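Local coordinates for protein acetamidase (Bacillus halodurans, PDB 2II1) that probably hydrolyses carbon-nitrogen bonds in linear amides, and binds calcium ions, at residues A[132-138]-A[176-182]; A[234-239]-A[280-284]. All blocks are in the same frame, centred on the assembly; numbering follows the deposited sequence.

Interaction 1. Residues A[132-138]-A[176-182]; sequences IGVIGTA and ALLALGD. With CA (calcium ion), chain E; CA (calcium ion), chain F.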
loop_
_atom_site.group_PDB
_atom_site.type_symbol
_atom_site.label_atom_id
_atom_site.label_comp_id
_atom_site.label_asym_id
_atom_site.label_seq_id
_atom_site.Cartn_x
_atom_site.Cartn_y
_atom_site.Cartn_z
ATOM N N ILE A 132 -2.574 15.843 8.019
ATOM C CA ILE A 132 -2.926 15.704 9.420
ATOM C C ILE A 132 -2.786 14.238 9.903
ATOM O O ILE A 132 -3.464 13.332 9.388
ATOM C CB ILE A 132 -4.415 16.105 9.661
ATOM C CG1 ILE A 132 -4.730 17.489 9.143
ATOM C CG2 ILE A 132 -4.748 16.078 11.135
ATOM C CD1 ILE A 132 -6.223 17.700 8.968
ATOM N N GLY A 133 -1.983 14.024 10.940
ATOM C CA GLY A 133 -1.727 12.675 11.433
ATOM C C GLY A 133 -2.747 12.154 12.441
ATOM O O GLY A 133 -3.061 10.960 12.457
ATOM N N VAL A 134 -3.205 13.033 13.312
ATOM C CA VAL A 134 -4.129 12.711 14.391
ATOM C C VAL A 134 -5.372 13.541 14.170
ATOM O O VAL A 134 -5.325 14.768 14.244
ATOM C CB VAL A 134 -3.546 13.022 15.794
ATOM C CG1 VAL A 134 -4.644 13.018 16.849
ATOM C CG2 VAL A 134 -2.458 12.034 16.144
ATOM N N ILE A 135 -6.460 12.859 13.830
ATOM C CA ILE A 135 -7.772 13.468 13.753
ATOM C C ILE A 135 -8.790 12.454 14.289
ATOM O O ILE A 135 -8.799 11.321 13.854
ATOM C CB ILE A 135 -8.104 13.897 12.300
ATOM C CG1 ILE A 135 -9.368 14.782 12.281
ATOM C CG2 ILE A 135 -8.231 12.687 11.391
ATOM C CD1 ILE A 135 -9.615 15.468 10.974
ATOM N N GLY A 136 -9.645 12.858 15.234
ATOM C CA GLY A 136 -10.577 11.920 15.828
ATOM C C GLY A 136 -11.686 12.552 16.631
ATOM O O GLY A 136 -11.615 13.742 16.989
ATOM N N THR A 137 -12.728 11.753 16.857
ATOM C CA THR A 137 -13.842 12.094 17.751
ATOM C C THR A 137 -13.729 11.233 19.028
ATOM O O THR A 137 -12.886 10.329 19.107
ATOM C CB THR A 137 -15.198 11.877 17.029
ATOM O OG1 THR A 137 -15.325 10.512 16.604
ATOM C CG2 THR A 137 -15.309 12.814 15.805
ATOM N N ALA A 138 -14.556 11.535 20.029
ATOM C CA ALA A 138 -14.514 10.820 21.298
ATOM C C ALA A 138 -15.148 9.432 21.183
ATOM O O ALA A 138 -16.278 9.298 20.668
ATOM C CB ALA A 138 -15.234 11.629 22.404
ATOM N N ALA A 176 -19.978 15.145 19.176
ATOM C CA ALA A 176 -18.789 14.525 18.497
ATOM C C ALA A 176 -17.485 14.644 19.289
ATOM O O ALA A 176 -16.859 13.631 19.593
ATOM C CB ALA A 176 -18.599 15.084 17.083
ATOM N N LEU A 177 -17.100 15.890 19.581
ATOM C CA LEU A 177 -15.850 16.253 20.274
ATOM C C LEU A 177 -14.631 15.920 19.430
ATOM O O LEU A 177 -13.914 14.944 19.692
ATOM C CB LEU A 177 -15.740 15.627 21.659
ATOM C CG LEU A 177 -16.917 15.924 22.597
ATOM C CD1 LEU A 177 -16.715 15.128 23.847
ATOM C CD2 LEU A 177 -17.069 17.392 22.904
ATOM N N LEU A 178 -14.421 16.774 18.430
ATOM C CA LEU A 178 -13.369 16.649 17.415
ATOM C C LEU A 178 -12.079 17.317 17.915
ATOM O O LEU A 178 -12.122 18.373 18.496
ATOM C CB LEU A 178 -13.801 17.326 16.093
ATOM C CG LEU A 178 -12.878 17.273 14.877
ATOM C CD1 LEU A 178 -12.528 15.842 14.445
ATOM C CD2 LEU A 178 -13.478 18.034 13.685
ATOM N N ALA A 179 -10.952 16.661 17.683
ATOM C CA ALA A 179 -9.639 17.141 18.109
ATOM C C ALA A 179 -8.669 16.739 16.995
ATOM O O ALA A 179 -8.882 15.728 16.333
ATOM C CB ALA A 179 -9.233 16.477 19.460
ATOM N N LEU A 180 -7.644 17.538 16.744
ATOM C CA LEU A 180 -6.692 17.179 15.706
ATOM C C LEU A 180 -5.327 17.738 15.992
ATOM O O LEU A 180 -5.170 18.648 16.797
ATOM C CB LEU A 180 -7.177 17.568 14.307
ATOM C CG LEU A 180 -7.146 19.030 13.870
ATOM C CD1 LEU A 180 -5.709 19.534 13.632
ATOM C CD2 LEU A 180 -8.003 19.172 12.643
ATOM N N GLY A 181 -4.339 17.158 15.335
ATOM C CA GLY A 181 -2.964 17.438 15.663
ATOM C C GLY A 181 -2.017 16.706 14.749
ATOM O O GLY A 181 -2.414 16.164 13.713
ATOM N N ASP A 182 -0.756 16.707 15.145
ATOM C CA ASP A 182 0.249 15.871 14.520
ATOM C C ASP A 182 0.341 16.079 13.029
ATOM O O ASP A 182 0.202 15.118 12.251
ATOM C CB ASP A 182 -0.041 14.403 14.825
ATOM C CG ASP A 182 1.052 13.487 14.364
ATOM O OD1 ASP A 182 2.226 13.862 14.526
ATOM O OD2 ASP A 182 0.768 12.380 13.840
HETATM CA CA CA E . 1.327 10.050 14.246
HETATM CA CA CA F . 3.742 12.749 13.626
HETATM O O HOH W 1 -18.137 10.996 19.211
HETATM O O HOH W 2 2.471 8.279 15.267
HETATM O O HOH W 3 3.577 10.785 13.592
#

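Interaction 2. Residues A[234-239]-A[280-284]; sequences TLDAAA and LKTAR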
loop_
_atom_site.group_PDB
_atom_site.type_symbol
_atom_site.label_atom_id
_atom_site.label_comp_id
_atom_site.label_asym_id
_atom_site.label_seq_id
_atom_site.Cartn_x
_atom_site.Cartn_y
_atom_site.Cartn_z
ATOM N N THR A 234 -2.598 -6.021 14.031
ATOM C CA THR A 234 -1.716 -6.446 12.957
ATOM C C THR A 234 -2.094 -5.720 11.658
ATOM O O THR A 234 -3.252 -5.318 11.446
ATOM C CB THR A 234 -1.785 -7.978 12.762
ATOM O OG1 THR A 234 -3.095 -8.340 12.305
ATOM C CG2 THR A 234 -1.483 -8.707 14.081
ATOM N N LEU A 235 -1.111 -5.523 10.796
ATOM C CA LEU A 235 -1.388 -4.991 9.486
ATOM C C LEU A 235 -2.216 -6.001 8.659
ATOM O O LEU A 235 -2.999 -5.595 7.817
ATOM C CB LEU A 235 -0.096 -4.610 8.776
ATOM C CG LEU A 235 -0.224 -3.942 7.412
ATOM C CD1 LEU A 235 -0.968 -2.569 7.471
ATOM C CD2 LEU A 235 1.204 -3.796 6.836
ATOM N N ASP A 236 -2.046 -7.291 8.909
ATOM C CA ASP A 236 -2.840 -8.348 8.245
ATOM C C ASP A 236 -4.338 -8.049 8.416
ATOM O O ASP A 236 -5.128 -8.053 7.443
ATOM C CB ASP A 236 -2.520 -9.721 8.901
ATOM C CG ASP A 236 -1.335 -10.466 8.253
ATOM O OD1 ASP A 236 -0.949 -10.156 7.117
ATOM O OD2 ASP A 236 -0.837 -11.435 8.857
ATOM N N ALA A 237 -4.710 -7.745 9.665
ATOM C CA ALA A 237 -6.099 -7.622 10.096
ATOM C C ALA A 237 -6.656 -6.262 9.742
ATOM O O ALA A 237 -7.813 -6.157 9.349
ATOM C CB ALA A 237 -6.206 -7.887 11.605
ATOM N N ALA A 238 -5.820 -5.226 9.832
ATOM C CA ALA A 238 -6.210 -3.888 9.356
ATOM C C ALA A 238 -6.532 -3.905 7.870
ATOM O O ALA A 238 -7.547 -3.352 7.462
ATOM C CB ALA A 238 -5.137 -2.896 9.665
ATOM N N ALA A 239 -5.684 -4.573 7.075
ATOM C CA ALA A 239 -5.893 -4.788 5.657
ATOM C C ALA A 239 -7.206 -5.495 5.367
ATOM O O ALA A 239 -8.008 -5.012 4.557
ATOM C CB ALA A 239 -4.672 -5.598 5.013
ATOM N N LEU A 280 -1.686 0.507 17.155
ATOM C CA LEU A 280 -2.444 -0.217 16.162
ATOM C C LEU A 280 -1.919 0.234 14.797
ATOM O O LEU A 280 -1.441 1.362 14.636
ATOM C CB LEU A 280 -3.977 -0.075 16.359
ATOM C CG LEU A 280 -4.620 -0.635 17.647
ATOM C CD1 LEU A 280 -6.134 -0.747 17.531
ATOM C CD2 LEU A 280 -4.052 -1.972 17.959
ATOM N N LYS A 281 -1.926 -0.692 13.848
ATOM C CA LYS A 281 -1.503 -0.435 12.478
ATOM C C LYS A 281 -2.742 0.010 11.650
ATOM O O LYS A 281 -3.868 -0.377 11.933
ATOM C CB LYS A 281 -0.846 -1.692 11.865
ATOM C CG LYS A 281 0.095 -2.481 12.782
ATOM C CD LYS A 281 1.293 -1.669 13.200
ATOM C CE LYS A 281 2.128 -2.391 14.277
ATOM N NZ LYS A 281 2.995 -1.401 15.026
ATOM N N THR A 282 -2.542 0.818 10.617
ATOM C CA THR A 282 -3.672 1.359 9.851
ATOM C C THR A 282 -3.471 1.086 8.370
ATOM O O THR A 282 -2.378 1.240 7.866
ATOM C CB THR A 282 -3.818 2.852 10.066
ATOM O OG1 THR A 282 -3.962 3.107 11.463
ATOM C CG2 THR A 282 -5.038 3.410 9.303
ATOM N N ALA A 283 -4.548 0.691 7.700
ATOM C CA ALA A 283 -4.589 0.358 6.273
ATOM C C ALA A 283 -5.802 1.031 5.680
ATOM O O ALA A 283 -6.738 1.400 6.425
ATOM C CB ALA A 283 -4.683 -1.145 6.079
ATOM N N ARG A 284 -5.782 1.239 4.363
ATOM C CA ARG A 284 -6.969 1.772 3.648
ATOM C C ARG A 284 -7.210 1.101 2.320
ATOM O O ARG A 284 -6.267 0.805 1.589
ATOM C CB ARG A 284 -6.945 3.308 3.454
ATOM C CG ARG A 284 -5.773 3.886 2.714
ATOM C CD ARG A 284 -5.513 5.332 3.142
ATOM N NE ARG A 284 -4.572 5.984 2.220
ATOM C CZ ARG A 284 -3.253 5.817 2.235
ATOM N NH1 ARG A 284 -2.681 5.032 3.125
ATOM N NH2 ARG A 284 -2.486 6.427 1.341
#

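Interaction 1. Residues A[132-138]-A[176-182]
Val134 and Gly181 face each other as a hydrogen-bonded antiparallel pair, each backbone N-H donating to the other's carbonyl oxygen. The bond from Gly181 N to Val134 O is the shorter at 2.8 Å; the return bond from Val134 N to Gly181 O spans 3.3 Å, its donor standing well above the carbonyl plane. Gly136 and Ala179 repeat the exchange with both donors nearly along the C=O axis, and Ala138 N continues it to Ala176 O, a carbonyl that water 1 also bridges to Ala138 O. At the opposite end Gly133 N reaches Asp182 O.

This is a two-stranded part of the branched sheet in which strand 176-184 also pairs with strand 60-67. On one face Ile135 CG1, trans to the main-chain N (chi1 -169°), touches both Leu178 CD1 (4.0 Å) and Leu180 CB (4.1 Å), while Leu178 and Leu180 also pack on strands 74-84 and 201-210, respectively.

Asp182 CB rests 3.6 Å from Val134 CG2, and the carboxylate bridges two calcium ions, OD2 to one at 2.4 Å and OD1 to the other at 2.1 Å. Water 3 binds both ions; Asn155 and Asp157 also bind the first, His184 and Glu198 the second.

Interaction 2. Residues A[234-239]-A[280-284]
Thr234 meets Lys281 where helix 235-253 begins, its carbonyl carbon lying against the lysine CG. The threonine is the N-cap: its OG1 accepts from Ala237 N at 3.2 Å, a side-chain bond that closes the first turn of the helix on the side turned from the strand. One step on, the backbone N of Leu235 sits 3.8 Å from Lys281 CG. The lysine's chi1 (-41°) sets CG there, anti to the carbonyl carbon, and a bend at chi2 then turns the rest of the chain away, its ammonium group bonding to the carbonyl oxygens of Asn278 and Ile276. In Leu235, chi1 (-176°) carries CG opposite the backbone N and chi2 then turns CD1 to the strand, 4.1 Å from Thr282 O and 4.2 Å from Ala283 CB. The leucine also packs on Leu235 of the second subunit, and its backbone N donates to Asp236 of that subunit, so the first turn belongs to the dimer interface as well.

Ala238 directs its methyl toward the strand. Its CB approaches Lys281 O to 3.6 Å and Ala283 CB to 4.0 Å. Ala239 turns its own methyl away and offers its main chain instead: Ala283 CB lies 3.7 Å from Ala239 N. Helix and strand run roughly in the same direction, at 33° to each other, with their axes 7.1 Å apart at closest approach. This is helix-on-sheet packing, in which this end of the helix lies across neighbouring strands 225-232, 281-288 and 270-275. No hydrogen bond crosses between the segments, so the contact rests on van der Waals fit: methyls and methylenes pack on each other and on backbone, and the small alanine side chains allow the close approach.

How the interactions relate
Both contacts are largely buried, yet they sit differently: interaction 1 has its centre about 7 Å from the centre of the chain with all its touching residues buried, whereas that of interaction 2 is about 14 Å out and borders the second subunit. They share no secondary-structure element. Interaction 1 pairs two strands within one sheet through backbone hydrogen bonds and ends in calcium ligation; interaction 2 lays a helix on a strand of the nine-stranded sheet with no hydrogen bond across. Their nearest atoms are about 8 Å apart. The two regions approach each other near the metal site, where the side chain of Thr282 comes within about 7 Å of those of Asn155 and Asp157.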